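Flap endonuclease 1 (Methanocaldococcus jannaschii, PDB 1A76) cleaves 5'-flap structures and trims DNA from 5' ends during replication and repair, probably with the help of two bound magnesium ions. Local coordinates at residues 152-157 with 177-182; 28-33 with 171-176; 223-228 with 262-267; 161-166 with 270-275; 184-189 with 194-199. One frame throughout, in Å; residues are numbered along the deposited sequence.

Interaction 1. Residues 152-157 with 177-182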
# COMPACT_ATOMS: atom_id res chain seq x y z
N GLU A 152 4.92 -5.27 -6.71
CA GLU A 152 4.35 -4.87 -5.42
C GLU A 152 4.80 -3.48 -5.00
O GLU A 152 6.00 -3.21 -4.88
CB GLU A 152 4.72 -5.87 -4.33
CG GLU A 152 4.06 -7.24 -4.51
CD GLU A 152 2.74 -7.35 -3.77
OE1 GLU A 152 1.75 -6.74 -4.23
OE2 GLU A 152 2.69 -8.05 -2.74
N GLY A 153 3.83 -2.59 -4.77
CA GLY A 153 4.16 -1.24 -4.37
C GLY A 153 4.80 -1.19 -2.99
O GLY A 153 5.66 -0.36 -2.74
N GLU A 154 4.38 -2.08 -2.10
CA GLU A 154 4.94 -2.11 -0.75
C GLU A 154 6.41 -2.46 -0.82
O GLU A 154 7.19 -2.01 0.02
CB GLU A 154 4.19 -3.11 0.13
CG GLU A 154 4.27 -4.53 -0.36
CD GLU A 154 3.00 -4.98 -1.03
OE1 GLU A 154 2.46 -4.22 -1.85
OE2 GLU A 154 2.55 -6.11 -0.75
N ALA A 155 6.79 -3.27 -1.81
CA ALA A 155 8.19 -3.66 -1.99
C ALA A 155 8.99 -2.49 -2.51
O ALA A 155 10.12 -2.28 -2.09
CB ALA A 155 8.31 -4.83 -2.94
N GLN A 156 8.42 -1.75 -3.45
CA GLN A 156 9.10 -0.59 -4.03
C GLN A 156 9.30 0.47 -2.96
O GLN A 156 10.36 1.09 -2.86
CB GLN A 156 8.30 -0.01 -5.19
CG GLN A 156 8.86 1.30 -5.73
CD GLN A 156 10.21 1.13 -6.42
OE1 GLN A 156 10.51 0.07 -6.98
NE2 GLN A 156 11.02 2.18 -6.39
N ALA A 157 8.27 0.69 -2.14
CA ALA A 157 8.34 1.70 -1.08
C ALA A 157 9.39 1.32 -0.05
O ALA A 157 10.12 2.18 0.46
CB ALA A 157 6.97 1.85 -0.41
N LEU A 177 7.78 -4.29 6.60
CA LEU A 177 8.88 -4.72 7.45
C LEU A 177 9.53 -5.97 6.85
O LEU A 177 10.75 -6.13 6.90
CB LEU A 177 8.36 -5.02 8.86
CG LEU A 177 7.80 -3.83 9.65
CD1 LEU A 177 7.18 -4.31 10.95
CD2 LEU A 177 8.92 -2.82 9.94
N LEU A 178 8.71 -6.84 6.27
CA LEU A 178 9.19 -8.08 5.67
C LEU A 178 10.10 -7.84 4.46
O LEU A 178 10.92 -8.70 4.12
CB LEU A 178 8.00 -8.95 5.27
CG LEU A 178 7.17 -9.46 6.45
CD1 LEU A 178 6.02 -10.32 5.95
CD2 LEU A 178 8.06 -10.26 7.38
N TYR A 179 9.96 -6.68 3.83
CA TYR A 179 10.80 -6.34 2.68
C TYR A 179 12.02 -5.56 3.13
O TYR A 179 12.77 -5.03 2.31
CB TYR A 179 10.03 -5.51 1.65
CG TYR A 179 8.93 -6.27 0.95
CD1 TYR A 179 7.65 -6.30 1.48
CD2 TYR A 179 9.18 -6.95 -0.25
CE1 TYR A 179 6.64 -6.99 0.85
CE2 TYR A 179 8.16 -7.64 -0.90
CZ TYR A 179 6.89 -7.66 -0.33
OH TYR A 179 5.86 -8.37 -0.91
N GLY A 180 12.23 -5.50 4.43
CA GLY A 180 13.39 -4.78 4.92
C GLY A 180 13.18 -3.29 5.15
O GLY A 180 14.16 -2.57 5.34
N ALA A 181 11.94 -2.82 5.10
CA ALA A 181 11.69 -1.40 5.34
C ALA A 181 12.21 -1.07 6.75
O ALA A 181 11.78 -1.69 7.73
CB ALA A 181 10.22 -1.09 5.26
N PRO A 182 13.10 -0.08 6.88
CA PRO A 182 13.62 0.24 8.21
C PRO A 182 12.55 0.82 9.13
O PRO A 182 12.57 0.61 10.34
CB PRO A 182 14.75 1.24 7.94
CG PRO A 182 14.94 1.24 6.46
CD PRO A 182 13.66 0.80 5.85
O HOH W 1 3.04 -9.11 0.52
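The metal site of the flap endonuclease is walled on one side by the start of helix 153-162, where Glu154 and Ala155 meet the ring of Tyr179 from the loop 177-182, while Glu152 OE2 stands 3.7 Å from Tyr179 OH. Glu152 holds the N-cap position, and its carbonyl O takes the backbone N of Gln156. Ala155 lies over one face of the tyrosine: its CA stands 3.8 Å above the ring plane, displaced toward the rim, while its CB comes within 3.5 Å of Tyr179 CE2. Glu154 meets the same ring obliquely, CG lying 3.6 Å from CE1 of Tyr179. Its CG sits between backbone N and carbonyl carbon (chi1 62°), and after a bend at chi2 the carboxylate plane stands nearly perpendicular to the ring, at 85°. Glu154 OE1 ligates a bound manganese ion, and both Glu152 and Glu154 bind the first magnesium ion. Water 1 spans the polar rim, hydrogen-bonded to Tyr179 OH at 3.2 Å and to Glu154 OE2 at 3.3 Å. The two carboxylates converge, Glu152 OE2 standing 2.8 Å from Glu154 OE2, two acceptors that make no hydrogen bond with each other. Tyr179 thus supplies an apolar flank to an acidic cluster. Around this contact, Glu154 and Ala157 reach strand 23-27 of the central sheet, Leu178 packs on helix 211-221, and the Tyr179 ring also meets Phe265 of helix 258-266.

Interaction 2. Residues 28-33 with 171-176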
# COMPACT_ATOMS: atom_id res chain seq x y z
N GLY A 28 0.50 3.33 -1.98
CA GLY A 28 -0.67 3.79 -2.70
C GLY A 28 -1.94 2.97 -2.63
O GLY A 28 -2.99 3.49 -2.27
N MET A 29 -1.87 1.70 -2.99
CA MET A 29 -3.06 0.87 -2.97
C MET A 29 -3.57 0.69 -1.56
O MET A 29 -4.77 0.66 -1.34
CB MET A 29 -2.78 -0.49 -3.61
CG MET A 29 -2.45 -0.36 -5.09
SD MET A 29 -3.85 0.22 -6.05
CE MET A 29 -3.40 1.91 -6.25
N ASN A 30 -2.67 0.58 -0.60
CA ASN A 30 -3.11 0.43 0.77
C ASN A 30 -3.88 1.66 1.18
O ASN A 30 -4.91 1.57 1.85
CB ASN A 30 -1.92 0.24 1.73
CG ASN A 30 -2.38 -0.16 3.12
OD1 ASN A 30 -2.54 0.69 3.99
ND2 ASN A 30 -2.64 -1.44 3.31
N ALA A 31 -3.37 2.82 0.78
CA ALA A 31 -3.99 4.10 1.09
C ALA A 31 -5.37 4.23 0.46
O ALA A 31 -6.33 4.65 1.10
CB ALA A 31 -3.08 5.25 0.63
N LEU A 32 -5.46 3.87 -0.82
CA LEU A 32 -6.72 3.94 -1.55
C LEU A 32 -7.82 3.09 -0.95
O LEU A 32 -8.96 3.53 -0.85
CB LEU A 32 -6.49 3.53 -3.01
CG LEU A 32 -6.27 4.71 -3.97
CD1 LEU A 32 -5.84 5.97 -3.21
CD2 LEU A 32 -5.23 4.33 -4.98
N TYR A 33 -7.48 1.85 -0.59
CA TYR A 33 -8.44 0.94 0.01
C TYR A 33 -8.87 1.54 1.34
O TYR A 33 -10.06 1.52 1.69
CB TYR A 33 -7.80 -0.44 0.21
CG TYR A 33 -7.68 -1.26 -1.05
CD1 TYR A 33 -8.82 -1.69 -1.74
CD2 TYR A 33 -6.43 -1.66 -1.53
CE1 TYR A 33 -8.70 -2.51 -2.88
CE2 TYR A 33 -6.30 -2.47 -2.66
CZ TYR A 33 -7.44 -2.89 -3.33
OH TYR A 33 -7.29 -3.69 -4.45
N SER A 171 1.73 3.17 5.64
CA SER A 171 0.78 2.10 5.34
C SER A 171 0.07 1.64 6.62
O SER A 171 0.53 1.92 7.72
CB SER A 171 1.52 0.92 4.72
OG SER A 171 0.63 -0.17 4.50
N GLN A 172 -1.05 0.94 6.47
CA GLN A 172 -1.79 0.43 7.62
C GLN A 172 -1.33 -0.99 7.94
O GLN A 172 -1.61 -1.53 9.01
CB GLN A 172 -3.29 0.44 7.34
CG GLN A 172 -3.89 1.83 7.29
CD GLN A 172 -3.67 2.58 8.58
OE1 GLN A 172 -4.25 2.25 9.60
NE2 GLN A 172 -2.82 3.59 8.54
N ASP A 173 -0.61 -1.58 6.99
CA ASP A 173 -0.09 -2.94 7.11
C ASP A 173 1.34 -2.94 7.64
O ASP A 173 2.08 -1.96 7.51
CB ASP A 173 -0.12 -3.64 5.75
CG ASP A 173 -1.52 -4.01 5.31
OD1 ASP A 173 -2.48 -3.83 6.10
OD2 ASP A 173 -1.67 -4.48 4.17
N TYR A 174 1.73 -4.07 8.23
CA TYR A 174 3.07 -4.22 8.78
C TYR A 174 4.02 -4.90 7.78
O TYR A 174 5.23 -4.90 7.96
CB TYR A 174 3.01 -5.05 10.07
CG TYR A 174 2.32 -4.36 11.23
CD1 TYR A 174 3.01 -3.44 12.02
CD2 TYR A 174 0.99 -4.63 11.54
CE1 TYR A 174 2.37 -2.80 13.09
CE2 TYR A 174 0.35 -3.99 12.61
CZ TYR A 174 1.05 -3.08 13.38
OH TYR A 174 0.42 -2.46 14.43
N ASP A 175 3.45 -5.44 6.71
CA ASP A 175 4.19 -6.14 5.67
C ASP A 175 5.46 -5.49 5.11
O ASP A 175 6.37 -6.19 4.67
CB ASP A 175 3.24 -6.47 4.53
CG ASP A 175 2.03 -7.27 4.99
OD1 ASP A 175 1.22 -6.71 5.76
OD2 ASP A 175 1.89 -8.44 4.58
N ALA A 176 5.52 -4.16 5.09
CA ALA A 176 6.71 -3.48 4.58
C ALA A 176 7.97 -3.90 5.34
O ALA A 176 9.08 -3.86 4.82
CB ALA A 176 6.53 -1.97 4.69
O HOH W 2 -4.80 -2.27 5.69
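The backbones come closest at Asn30 and Ser171, their CA atoms 6.2 Å apart, where the first turn of helix 28-38 faces the loop that follows strand 168-170. Asn30 bridges the gap with its amide. With CG anti to the backbone N (chi1 -170°), the side chain extends from the helix and presents its two ends to successive residues of the loop. OD1 accepts the backbone N-H of Gln172 at 2.9 Å in a fairly straight bond, 162° at the hydrogen, although the donor lies above the carbonyl plane, 46° out of it. On the other end, ND2 comes to 3.3 Å from Asp173 OD2, but the angle is too poor for a hydrogen bond. Water 2 makes the link instead, donating to Asp173 OD1 at 2.8 Å and weakly accepting from Asn30 ND2. Ser171 shapes the loop from within: its OG takes the backbone N of Asp173 at 3.1 Å, which defines an ST turn, and the same oxygen touches Asn30 CG at 3.3 Å. The turn presents Asp173, which with Asp175 is predicted to bind the second magnesium ion, an arrangement consistent with a second-shell role for Asn30. Its own backbone N is held by Asp27, a predicted ligand of the first ion. In the wider fold, Ala31 and Leu32 pack on strand 74-79, Met29 reaches helix 129-142, and Ser171, just past strand 168-170, is backbone-bonded to Val185 of strand 183-186.

Interaction 3. Residues 223-228 with 262-267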
# COMPACT_ATOMS: atom_id res chain seq x y z
N THR A 223 0.97 -15.46 4.56
CA THR A 223 1.19 -14.22 3.80
C THR A 223 0.19 -14.17 2.64
O THR A 223 -0.69 -15.03 2.52
CB THR A 223 2.64 -14.14 3.21
OG1 THR A 223 2.81 -15.10 2.17
CG2 THR A 223 3.69 -14.40 4.30
N ASP A 224 0.29 -13.15 1.79
CA ASP A 224 -0.61 -13.05 0.64
C ASP A 224 -0.25 -14.20 -0.30
O ASP A 224 -1.05 -14.59 -1.14
CB ASP A 224 -0.40 -11.72 -0.09
CG ASP A 224 -0.84 -10.51 0.72
OD1 ASP A 224 -1.86 -10.60 1.44
OD2 ASP A 224 -0.18 -9.46 0.63
N TYR A 225 0.96 -14.72 -0.13
CA TYR A 225 1.46 -15.81 -0.97
C TYR A 225 1.14 -17.22 -0.48
O TYR A 225 1.34 -18.19 -1.20
CB TYR A 225 2.97 -15.64 -1.13
CG TYR A 225 3.31 -14.29 -1.70
CD1 TYR A 225 2.99 -13.97 -3.02
CD2 TYR A 225 3.90 -13.30 -0.91
CE1 TYR A 225 3.25 -12.71 -3.54
CE2 TYR A 225 4.16 -12.03 -1.42
CZ TYR A 225 3.83 -11.75 -2.74
OH TYR A 225 4.09 -10.50 -3.27
N ASN A 226 0.65 -17.33 0.75
CA ASN A 226 0.27 -18.63 1.29
C ASN A 226 -0.84 -18.40 2.32
O ASN A 226 -0.65 -18.57 3.52
CB ASN A 226 1.48 -19.37 1.89
CG ASN A 226 1.92 -18.81 3.24
OD1 ASN A 226 1.71 -19.44 4.28
ND2 ASN A 226 2.54 -17.64 3.23
N PRO A 227 -2.03 -17.97 1.84
CA PRO A 227 -3.18 -17.70 2.70
C PRO A 227 -3.49 -18.86 3.64
O PRO A 227 -3.47 -20.02 3.24
CB PRO A 227 -4.32 -17.43 1.72
CG PRO A 227 -3.66 -17.02 0.47
CD PRO A 227 -2.34 -17.74 0.42
N GLY A 228 -3.79 -18.54 4.89
CA GLY A 228 -4.10 -19.61 5.83
C GLY A 228 -2.86 -20.10 6.55
O GLY A 228 -2.96 -20.86 7.52
N LYS A 262 10.03 -16.72 0.01
CA LYS A 262 11.15 -16.02 0.63
C LYS A 262 11.80 -15.07 -0.37
O LYS A 262 12.09 -13.91 -0.05
CB LYS A 262 12.20 -17.03 1.12
CG LYS A 262 11.82 -17.75 2.41
CD LYS A 262 13.00 -18.51 2.99
CE LYS A 262 13.48 -19.63 2.06
NZ LYS A 262 14.36 -20.64 2.73
N ARG A 263 12.02 -15.56 -1.58
CA ARG A 263 12.64 -14.75 -2.62
C ARG A 263 11.81 -13.52 -2.98
O ARG A 263 12.35 -12.50 -3.39
CB ARG A 263 12.91 -15.60 -3.87
CG ARG A 263 14.39 -15.93 -4.05
CD ARG A 263 14.63 -16.90 -5.21
NE ARG A 263 14.30 -18.29 -4.87
CZ ARG A 263 15.12 -19.13 -4.24
NH1 ARG A 263 16.33 -18.74 -3.88
NH2 ARG A 263 14.72 -20.37 -3.99
N ILE A 264 10.49 -13.62 -2.82
CA ILE A 264 9.60 -12.50 -3.11
C ILE A 264 9.93 -11.34 -2.16
O ILE A 264 9.95 -10.18 -2.57
CB ILE A 264 8.10 -12.88 -2.92
CG1 ILE A 264 7.49 -13.29 -4.27
CG2 ILE A 264 7.31 -11.68 -2.35
CD1 ILE A 264 6.59 -14.50 -4.20
N PHE A 265 10.19 -11.65 -0.89
CA PHE A 265 10.50 -10.63 0.10
C PHE A 265 11.95 -10.17 0.08
O PHE A 265 12.23 -9.00 0.30
CB PHE A 265 10.16 -11.13 1.52
CG PHE A 265 8.69 -11.30 1.75
CD1 PHE A 265 7.86 -10.18 1.92
CD2 PHE A 265 8.12 -12.56 1.72
CE1 PHE A 265 6.48 -10.33 2.04
CE2 PHE A 265 6.74 -12.72 1.85
CZ PHE A 265 5.91 -11.59 2.01
N LYS A 266 12.86 -11.10 -0.18
CA LYS A 266 14.28 -10.79 -0.20
C LYS A 266 14.79 -10.24 -1.53
O LYS A 266 15.72 -9.45 -1.54
CB LYS A 266 15.10 -12.05 0.16
CG LYS A 266 14.77 -12.68 1.53
CD LYS A 266 14.79 -11.65 2.66
CE LYS A 266 16.19 -11.14 2.99
NZ LYS A 266 17.22 -12.21 3.20
N GLU A 267 14.16 -10.64 -2.63
CA GLU A 267 14.57 -10.23 -3.98
C GLU A 267 13.43 -9.68 -4.81
O GLU A 267 13.14 -10.20 -5.89
CB GLU A 267 15.14 -11.43 -4.74
CG GLU A 267 16.62 -11.42 -4.86
CD GLU A 267 17.26 -12.19 -3.74
OE1 GLU A 267 17.23 -13.44 -3.81
OE2 GLU A 267 17.78 -11.53 -2.81
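The ring of Tyr225 is overlapped on one face by Ile264, whose CD1 makes a CH-pi contact 3.9 Å from the ring centroid and 15° off its normal. The other branch of the isoleucine presses nearer the phenol end, CG2 standing 3.3 Å from Tyr225 CE2. Tyr225 CG lies opposite the carbonyl carbon (chi1 -56°), which sets the ring toward helix 258-266. Phe265, the next residue along that helix, meets the tyrosine differently: the edge of Tyr225 is turned toward the face of Phe265 in an offset edge-to-face pair, centroids 5.8 Å apart and planes at 80°. Thr223 CG2 adds a looser touch, 4.3 Å from Phe265 CZ. The tyrosine is carried by a type I beta turn from Thr223 to Asn226, reinforced by an ST turn in which Thr223 OG1 accepts from Tyr225 N at 3.0 Å. Asp224, within the same turn, binds the second magnesium ion and here ligates manganese through OD2. Replacing Tyr225 with an alanine would probably open a gap beside Ile264 and Phe265 and leave Glu152 without the weak hydrogen bond to this hydroxyl. Arg91 touches both Tyr225 and Ile264, and Thr223 packs on Ala218 of helix 211-221.

Interaction 4. Residues 161-166 with 270-275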
# COMPACT_ATOMS: atom_id res chain seq x y z
N ALA A 161 12.89 3.33 1.07
CA ALA A 161 13.16 3.67 2.46
C ALA A 161 14.51 3.09 2.85
O ALA A 161 15.31 3.74 3.52
CB ALA A 161 12.06 3.13 3.36
N LYS A 162 14.76 1.85 2.44
CA LYS A 162 16.03 1.20 2.76
C LYS A 162 17.19 2.03 2.22
O LYS A 162 18.21 2.21 2.90
CB LYS A 162 16.05 -0.22 2.19
CG LYS A 162 15.62 -1.27 3.20
CD LYS A 162 15.06 -2.51 2.54
CE LYS A 162 16.16 -3.43 2.05
NZ LYS A 162 15.90 -3.88 0.65
N LYS A 163 17.04 2.54 1.00
CA LYS A 163 18.08 3.36 0.36
C LYS A 163 18.28 4.71 1.02
O LYS A 163 19.28 5.38 0.76
CB LYS A 163 17.74 3.61 -1.10
CG LYS A 163 17.62 2.36 -1.95
CD LYS A 163 17.93 2.67 -3.39
CE LYS A 163 17.11 3.84 -3.90
NZ LYS A 163 17.58 4.28 -5.24
N GLY A 164 17.34 5.13 1.85
CA GLY A 164 17.47 6.43 2.50
C GLY A 164 16.86 7.58 1.73
O GLY A 164 17.04 8.75 2.10
N ASP A 165 16.15 7.27 0.65
CA ASP A 165 15.51 8.31 -0.15
C ASP A 165 14.31 8.87 0.62
O ASP A 165 13.92 10.03 0.44
CB ASP A 165 15.08 7.75 -1.50
CG ASP A 165 16.23 7.65 -2.48
OD1 ASP A 165 17.35 8.12 -2.15
OD2 ASP A 165 16.03 7.10 -3.57
N VAL A 166 13.73 8.03 1.48
CA VAL A 166 12.60 8.44 2.31
C VAL A 166 12.85 7.85 3.69
O VAL A 166 13.55 6.85 3.84
CB VAL A 166 11.25 7.90 1.77
CG1 VAL A 166 10.91 8.58 0.46
CG2 VAL A 166 11.30 6.38 1.63
N VAL A 270 12.37 -4.02 -8.25
CA VAL A 270 12.26 -2.61 -7.87
C VAL A 270 12.80 -1.71 -8.98
O VAL A 270 13.26 -2.20 -10.02
CB VAL A 270 13.06 -2.35 -6.59
CG1 VAL A 270 14.55 -2.66 -6.75
CG2 VAL A 270 12.99 -0.89 -6.13
N THR A 271 12.74 -0.40 -8.76
CA THR A 271 13.20 0.57 -9.74
C THR A 271 13.78 1.82 -9.10
O THR A 271 13.40 2.20 -7.99
CB THR A 271 12.06 1.02 -10.68
OG1 THR A 271 12.58 1.91 -11.67
CG2 THR A 271 10.97 1.73 -9.89
N ASP A 272 14.71 2.45 -9.81
CA ASP A 272 15.35 3.66 -9.33
C ASP A 272 14.82 4.84 -10.14
O ASP A 272 15.14 5.99 -9.86
CB ASP A 272 16.86 3.56 -9.50
CG ASP A 272 17.48 2.58 -8.54
OD1 ASP A 272 17.30 2.77 -7.32
OD2 ASP A 272 18.13 1.62 -9.00
N ASN A 273 14.00 4.55 -11.15
CA ASN A 273 13.44 5.58 -12.00
C ASN A 273 12.25 6.32 -11.40
O ASN A 273 11.10 5.99 -11.66
CB ASN A 273 13.02 4.98 -13.35
CG ASN A 273 12.84 6.04 -14.42
OD1 ASN A 273 13.07 7.23 -14.18
ND2 ASN A 273 12.42 5.62 -15.61
N TYR A 274 12.55 7.33 -10.60
CA TYR A 274 11.50 8.14 -9.97
C TYR A 274 12.14 9.42 -9.48
O TYR A 274 13.36 9.56 -9.50
CB TYR A 274 10.86 7.38 -8.80
CG TYR A 274 11.83 6.94 -7.73
CD1 TYR A 274 12.41 7.86 -6.86
CD2 TYR A 274 12.19 5.60 -7.60
CE1 TYR A 274 13.31 7.47 -5.89
CE2 TYR A 274 13.10 5.19 -6.63
CZ TYR A 274 13.65 6.12 -5.78
OH TYR A 274 14.54 5.72 -4.81
N SER A 275 11.32 10.36 -9.04
CA SER A 275 11.80 11.63 -8.52
C SER A 275 10.94 12.03 -7.33
O SER A 275 9.74 11.79 -7.31
CB SER A 275 11.73 12.72 -9.59
OG SER A 275 12.28 13.93 -9.11
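Lys163 and Tyr274 approach from opposite directions, and their ends pass close together, Lys163 CE lying 3.3 Å from Tyr274 OH. Two acids flank this meeting. Asp165 crosses the tyrosine obliquely, its carboxylate plane turned 79° from the ring, and places OD2 at the ring edge near the plane. There the phenol donates to it in a hydrogen bond modelled very short, 2.4 Å from Tyr274 OH to Asp165 OD2, so that its exact length is doubtful. Tyr274 reaches the acid with CG set between the backbone N and the carbonyl carbon (chi1 57°), which directs the ring across to 161-166. Asp272, on the same loop as the tyrosine, takes the charge of Lys163: NZ donates to OD1 at 2.6 Å in a salt bridge that uses the anti side of the carboxylate, 26° out of its plane. A long salt bridge, 3.6 Å from Lys163 NZ to Asp165 OD2, ties the three charges into a network, with the ammonium between carboxylates whose nearest oxygens, Asp165 OD2 and Asp272 OD1, are 5.9 Å apart. The lysine may therefore moderate repulsion between them. All this happens at the surface, at the end of helix 153-162, which closes in a Schellman motif with Gly164 at positive phi; Gly164 N bonds back to Ala161 O. An ST turn from Thr271 OG1 to Asn273 N shapes the opposing loop. Asp272 OD1 also receives Tyr159 OH from the helix, while Tyr274 packs on Gln156 and Met160 of that helix and on Val147 of strand 146-148.

Interaction 5. Residues 184-189 with 194-199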
# COMPACT_ATOMS: atom_id res chain seq x y z
N VAL A 184 8.15 1.94 9.38
CA VAL A 184 6.79 1.96 8.85
C VAL A 184 6.02 2.89 9.79
O VAL A 184 6.25 2.89 11.00
CB VAL A 184 6.12 0.55 8.89
CG1 VAL A 184 4.61 0.69 8.69
CG2 VAL A 184 6.73 -0.34 7.81
N VAL A 185 5.14 3.71 9.23
CA VAL A 185 4.33 4.59 10.06
C VAL A 185 2.88 4.36 9.68
O VAL A 185 2.50 4.52 8.51
CB VAL A 185 4.67 6.07 9.86
CG1 VAL A 185 3.79 6.92 10.78
CG2 VAL A 185 6.14 6.33 10.13
N ARG A 186 2.07 3.96 10.66
CA ARG A 186 0.66 3.69 10.46
C ARG A 186 -0.20 4.82 11.01
O ARG A 186 0.29 5.68 11.74
CB ARG A 186 0.28 2.38 11.14
CG ARG A 186 1.19 1.20 10.77
CD ARG A 186 0.47 -0.10 11.07
NE ARG A 186 -0.18 0.02 12.36
CZ ARG A 186 -1.48 -0.13 12.58
NH1 ARG A 186 -2.32 -0.42 11.60
NH2 ARG A 186 -1.94 0.05 13.81
N ASN A 187 -1.48 4.80 10.64
CA ASN A 187 -2.48 5.79 11.06
C ASN A 187 -2.29 7.22 10.61
O ASN A 187 -2.53 8.15 11.39
CB ASN A 187 -2.66 5.75 12.57
CG ASN A 187 -3.05 4.39 13.05
OD1 ASN A 187 -3.76 3.67 12.36
ND2 ASN A 187 -2.58 4.01 14.23
N LEU A 188 -1.86 7.40 9.37
CA LEU A 188 -1.73 8.74 8.80
C LEU A 188 -2.85 8.84 7.77
O LEU A 188 -3.49 9.88 7.65
CB LEU A 188 -0.36 8.95 8.13
CG LEU A 188 0.85 9.20 9.03
CD1 LEU A 188 2.10 9.46 8.18
CD2 LEU A 188 0.59 10.40 9.95
N THR A 189 -3.12 7.74 7.06
CA THR A 189 -4.18 7.72 6.04
C THR A 189 -5.57 7.61 6.68
O THR A 189 -6.60 7.84 6.03
CB THR A 189 -3.99 6.55 5.04
OG1 THR A 189 -3.84 5.31 5.74
CG2 THR A 189 -2.76 6.80 4.18
N MET A 194 -3.67 7.33 16.99
CA MET A 194 -2.47 8.12 16.81
C MET A 194 -1.48 7.50 15.84
O MET A 194 -1.45 6.28 15.65
CB MET A 194 -1.77 8.30 18.16
CG MET A 194 -2.47 9.25 19.07
SD MET A 194 -2.05 10.92 18.65
CE MET A 194 -0.46 11.06 19.39
N PRO A 195 -0.66 8.34 15.19
CA PRO A 195 0.32 7.78 14.25
C PRO A 195 1.14 6.77 15.03
O PRO A 195 1.38 6.97 16.23
CB PRO A 195 1.16 8.99 13.84
CG PRO A 195 0.28 10.15 14.08
CD PRO A 195 -0.60 9.80 15.26
N GLU A 196 1.54 5.69 14.38
CA GLU A 196 2.32 4.65 15.02
C GLU A 196 3.57 4.31 14.21
O GLU A 196 3.49 3.98 13.02
CB GLU A 196 1.47 3.40 15.21
CG GLU A 196 2.28 2.11 15.44
CD GLU A 196 1.38 0.91 15.70
OE1 GLU A 196 0.64 0.94 16.70
OE2 GLU A 196 1.41 -0.06 14.91
N LEU A 197 4.72 4.37 14.87
CA LEU A 197 5.97 4.06 14.21
C LEU A 197 6.50 2.70 14.62
O LEU A 197 6.50 2.34 15.81
CB LEU A 197 7.02 5.14 14.54
CG LEU A 197 8.45 4.86 14.05
CD1 LEU A 197 8.52 5.05 12.55
CD2 LEU A 197 9.42 5.77 14.77
N ILE A 198 6.93 1.93 13.62
CA ILE A 198 7.52 0.61 13.85
C ILE A 198 8.91 0.67 13.24
O ILE A 198 9.06 0.93 12.04
CB ILE A 198 6.73 -0.53 13.15
CG1 ILE A 198 5.29 -0.60 13.67
CG2 ILE A 198 7.42 -1.88 13.43
CD1 ILE A 198 4.25 -0.05 12.72
N GLU A 199 9.94 0.47 14.06
CA GLU A 199 11.32 0.47 13.59
C GLU A 199 11.78 -0.97 13.52
O GLU A 199 11.85 -1.64 14.55
CB GLU A 199 12.24 1.25 14.54
CG GLU A 199 13.50 1.79 13.86
CD GLU A 199 14.64 2.10 14.82
OE1 GLU A 199 14.35 2.45 15.99
OE2 GLU A 199 15.81 1.99 14.40
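Backbone hydrogen bonds pair Val184 with Ile198 and Arg186 with Glu196, two bonds to each pair. Val185 and Leu197, between them, form a non-hydrogen-bonded pair, and Val185 CA comes within 3.1 Å of Glu196 O in a CA-H...O contact. Just past the strand, Asn187 adds a side-chain bond, ND2 donating to Met194 O at 2.9 Å with the acceptor close to the amide plane. The result is an antiparallel beta hairpin, in which the N-to-C directions of 184-186 and 196-199 are 159° apart. It belongs to the mixed central sheet, with strand 168-170 beside the first arm and strand 12-13 beside the second.

Charge pairing occurs on the face bearing Val184, Arg186, Glu196 and Ile198. Arg186 and Glu196 run alongside each other in the same direction, and NE donates to OE2 at 3.0 Å in a salt bridge. The carboxylate is met from above its plane, whereas OE2 lies near the guanidinium plane; a bend at chi3 (-44°) turns the arginine's end toward the acid. Glu196 OE2 also serves Lys11 and Tyr174, and Arg186 NH1 bonds to Gln172 O. Replacing Arg186 with a methionine would probably leave Glu196 without this charge partner and Gln172 O without this donor.

Among apolar contacts, Ile198 CD1 lies 3.8 Å from Arg186 CG, alongside the aliphatic part of the arginine, while on the other face Val185 CG2 meets Leu197 CD1 at 3.6 Å. Past the strand end, Leu188 CD2 approaches Pro195 CG at 4.1 Å, the two side chains crossing at about a right angle.

The five contacts illustrate how a nuclease site is assembled from distant parts of one chain. Interactions 1 and 2 have centres about 11 Å apart and interleave along the sequence, bringing the N-domain helix 28-38 and the I-domain together beside the metals. Interaction 3, about 12 Å from interaction 1, touches it through Glu152 with Tyr225 and Tyr179 with Phe265, carrying helix 258-266 to the same centre. Interaction 5 meets interaction 2 through Tyr174 with Glu196, tying the metal-binding loop to the sheet. Interaction 4 shares helix 153-162 with interaction 1 but lies at its far end, about 22 Å from interaction 3.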